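Intracellular protease/amidase (Salmonella enterica subsp. enterica serovar Typhimurium, PDB 4K2H) is of uncertain function but belongs to the DJ-1/PfpI family, binds zinc, and may act as a peptidase or amidase. Local coordinates at residues S107-V112 and R122-S127. The protein carries 1 engineered substitution. Residues are numbered along the deposited sequence; the frame is centred on the assembly and turned at random.
Sequences SAAARV and RRYVCS
The methyl group of Ala109 is the main bump of this interface, and Tyr124, Val125 and Cys126 form the hollow that takes it. Its CB lies 3.6 Å from the carbonyl O of Val125 and 3.8 Å from CD1 of the Tyr124 ring, which it meets obliquely. Beside them, Cys126 CB forms the remaining wall, 4.3 Å from Ala109 CB. With CG of Tyr124 between its own backbone N and carbonyl carbon (chi1 76°), the ring lies beside the helix, CD1 nearest Ala109. Cys126 turns its sulfur by a similar torsion (chi1 64°) to a second bump, the methyl of Ala110, with SG to Ala110 CB at 4.2 Å. Between the two, the side chain of Val125 starts away from the helix, and its carbonyl O is what the Ala109 methyl meets. At the far end Ser127 OG approaches Ser107 N to 3.2 Å, too poorly angled for a hydrogen bond, while Ser107 OG hydrogen-bonds to Ser79 OG on helix 76-83. The case illustrates how alanines at the start of a helix let an extended chain come close: helix 108-114 follows central-sheet strand 101-104 across the turn that carries the nucleophile elbow in DJ-1 relatives. The other partner begins as strand 123-124, paired in parallel with strand 138-139 through backbone bonds of Tyr124 with Val138 and Val140. One water completes the fit, accepting from Ala109 N at 3.2 Å and donating to Val125 O at 3.1 Å. With no direct hydrogen bond between the segments, the chemistry implies a join made mostly by methyls, a thiol and one ring, with a serine pair at one end and a water that gives partners to a first-turn amide and a carbonyl.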
loop_
_atom_site.group_PDB
_atom_site.type_symbol
_atom_site.label_atom_id
_atom_site.label_comp_id
_atom_site.label_asym_id
_atom_site.label_seq_id
_atom_site.Cartn_x
_atom_site.Cartn_y
_atom_site.Cartn_z
ATOM N N SER A 107 13.650 7.187 1.622
ATOM C CA SER A 107 14.597 8.243 1.249
ATOM C C SER A 107 14.363 9.606 1.925
ATOM O O SER A 107 15.271 10.432 1.938
ATOM C CB SER A 107 14.683 8.409 -0.283
ATOM O OG SER A 107 13.551 9.077 -0.814
ATOM N N ALA A 108 13.176 9.832 2.496
ATOM C CA ALA A 108 12.693 11.178 2.832
ATOM C C ALA A 108 13.441 11.865 3.981
ATOM O O ALA A 108 13.571 13.085 3.987
ATOM C CB ALA A 108 11.206 11.138 3.149
ATOM N N ALA A 109 13.942 11.091 4.938
ATOM C CA ALA A 109 14.754 11.695 6.002
ATOM C C ALA A 109 16.063 12.286 5.451
ATOM O O ALA A 109 16.483 13.381 5.846
ATOM C CB ALA A 109 15.033 10.690 7.107
ATOM N N ALA A 110 16.719 11.580 4.546
ATOM C CA ALA A 110 17.953 12.097 3.978
ATOM C C ALA A 110 17.649 13.244 3.009
ATOM O O ALA A 110 18.206 14.341 3.130
ATOM C CB ALA A 110 18.701 10.986 3.268
ATOM N N ARG A 111 16.741 12.987 2.068
ATOM C CA ARG A 111 16.474 13.909 0.947
ATOM C C ARG A 111 15.687 15.134 1.301
ATOM O O ARG A 111 15.841 16.141 0.633
ATOM C CB ARG A 111 15.715 13.221 -0.188
ATOM C CG ARG A 111 16.452 12.085 -0.845
ATOM C CD ARG A 111 17.558 12.564 -1.761
ATOM N NE ARG A 111 18.009 11.449 -2.584
ATOM C CZ ARG A 111 17.332 10.945 -3.616
ATOM N NH1 ARG A 111 16.163 11.467 -4.017
ATOM N NH2 ARG A 111 17.840 9.905 -4.271
ATOM N N VAL A 112 14.818 15.066 2.300
ATOM C CA VAL A 112 14.001 16.218 2.622
ATOM C C VAL A 112 14.554 16.934 3.857
ATOM O O VAL A 112 14.780 18.149 3.834
ATOM C CB VAL A 112 12.498 15.854 2.808
ATOM C CG1 VAL A 112 11.667 17.111 2.949
ATOM C CG2 VAL A 112 11.964 15.042 1.634
ATOM N N ARG A 122 19.291 14.900 15.205
ATOM C CA ARG A 122 18.497 13.785 15.723
ATOM C C ARG A 122 18.850 12.452 15.109
ATOM O O ARG A 122 19.423 12.384 14.013
ATOM C CB ARG A 122 17.008 14.050 15.596
ATOM C CG ARG A 122 16.484 15.049 16.626
ATOM C CD ARG A 122 15.066 15.466 16.278
ATOM N NE ARG A 122 15.025 16.147 14.969
ATOM C CZ ARG A 122 13.981 16.825 14.511
ATOM N NH1 ARG A 122 12.884 16.954 15.240
ATOM N NH2 ARG A 122 14.045 17.413 13.329
ATOM N N ARG A 123 18.537 11.389 15.855
ATOM C CA ARG A 123 18.667 10.025 15.354
ATOM C C ARG A 123 17.550 9.738 14.349
ATOM O O ARG A 123 16.413 10.125 14.565
ATOM C CB ARG A 123 18.626 9.015 16.500
ATOM C CG ARG A 123 19.876 9.067 17.387
ATOM C CD ARG A 123 19.748 8.122 18.566
ATOM N NE ARG A 123 18.692 8.589 19.462
ATOM C CZ ARG A 123 17.496 8.022 19.621
ATOM N NH1 ARG A 123 16.622 8.576 20.467
ATOM N NH2 ARG A 123 17.157 6.912 18.958
ATOM N N TYR A 124 17.895 9.051 13.259
ATOM C CA TYR A 124 16.973 8.814 12.158
ATOM C C TYR A 124 17.485 7.622 11.359
ATOM O O TYR A 124 18.649 7.223 11.491
ATOM C CB TYR A 124 16.887 10.063 11.252
ATOM C CG TYR A 124 18.100 10.203 10.370
ATOM C CD1 TYR A 124 18.080 9.697 9.071
ATOM C CD2 TYR A 124 19.304 10.752 10.861
ATOM C CE1 TYR A 124 19.189 9.753 8.255
ATOM C CE2 TYR A 124 20.431 10.827 10.048
ATOM C CZ TYR A 124 20.360 10.322 8.734
ATOM O OH TYR A 124 21.435 10.371 7.866
ATOM N N VAL A 125 16.600 7.061 10.543
ATOM C CA VAL A 125 16.946 6.053 9.560
ATOM C C VAL A 125 16.406 6.487 8.207
ATOM O O VAL A 125 15.491 7.293 8.111
ATOM C CB VAL A 125 16.395 4.662 9.935
ATOM C CG1 VAL A 125 14.875 4.598 9.851
ATOM C CG2 VAL A 125 17.018 3.570 9.077
ATOM N N CYS A 126 17.000 5.950 7.164
ATOM C CA CYS A 126 16.549 6.192 5.831
ATOM C C CYS A 126 16.951 4.958 5.031
ATOM O O CYS A 126 17.576 4.034 5.575
ATOM C CB CYS A 126 17.220 7.456 5.292
ATOM S SG CYS A 126 19.005 7.293 5.141
ATOM N N SER A 127 16.573 4.924 3.763
ATOM C CA SER A 127 16.883 3.772 2.901
ATOM C C SER A 127 18.333 3.828 2.425
ATOM O O SER A 127 18.965 4.879 2.493
ATOM C CB SER A 127 15.955 3.750 1.690
ATOM O OG SER A 127 15.927 5.042 1.105
HETATM O O HOH W 1 13.365 8.193 6.036
#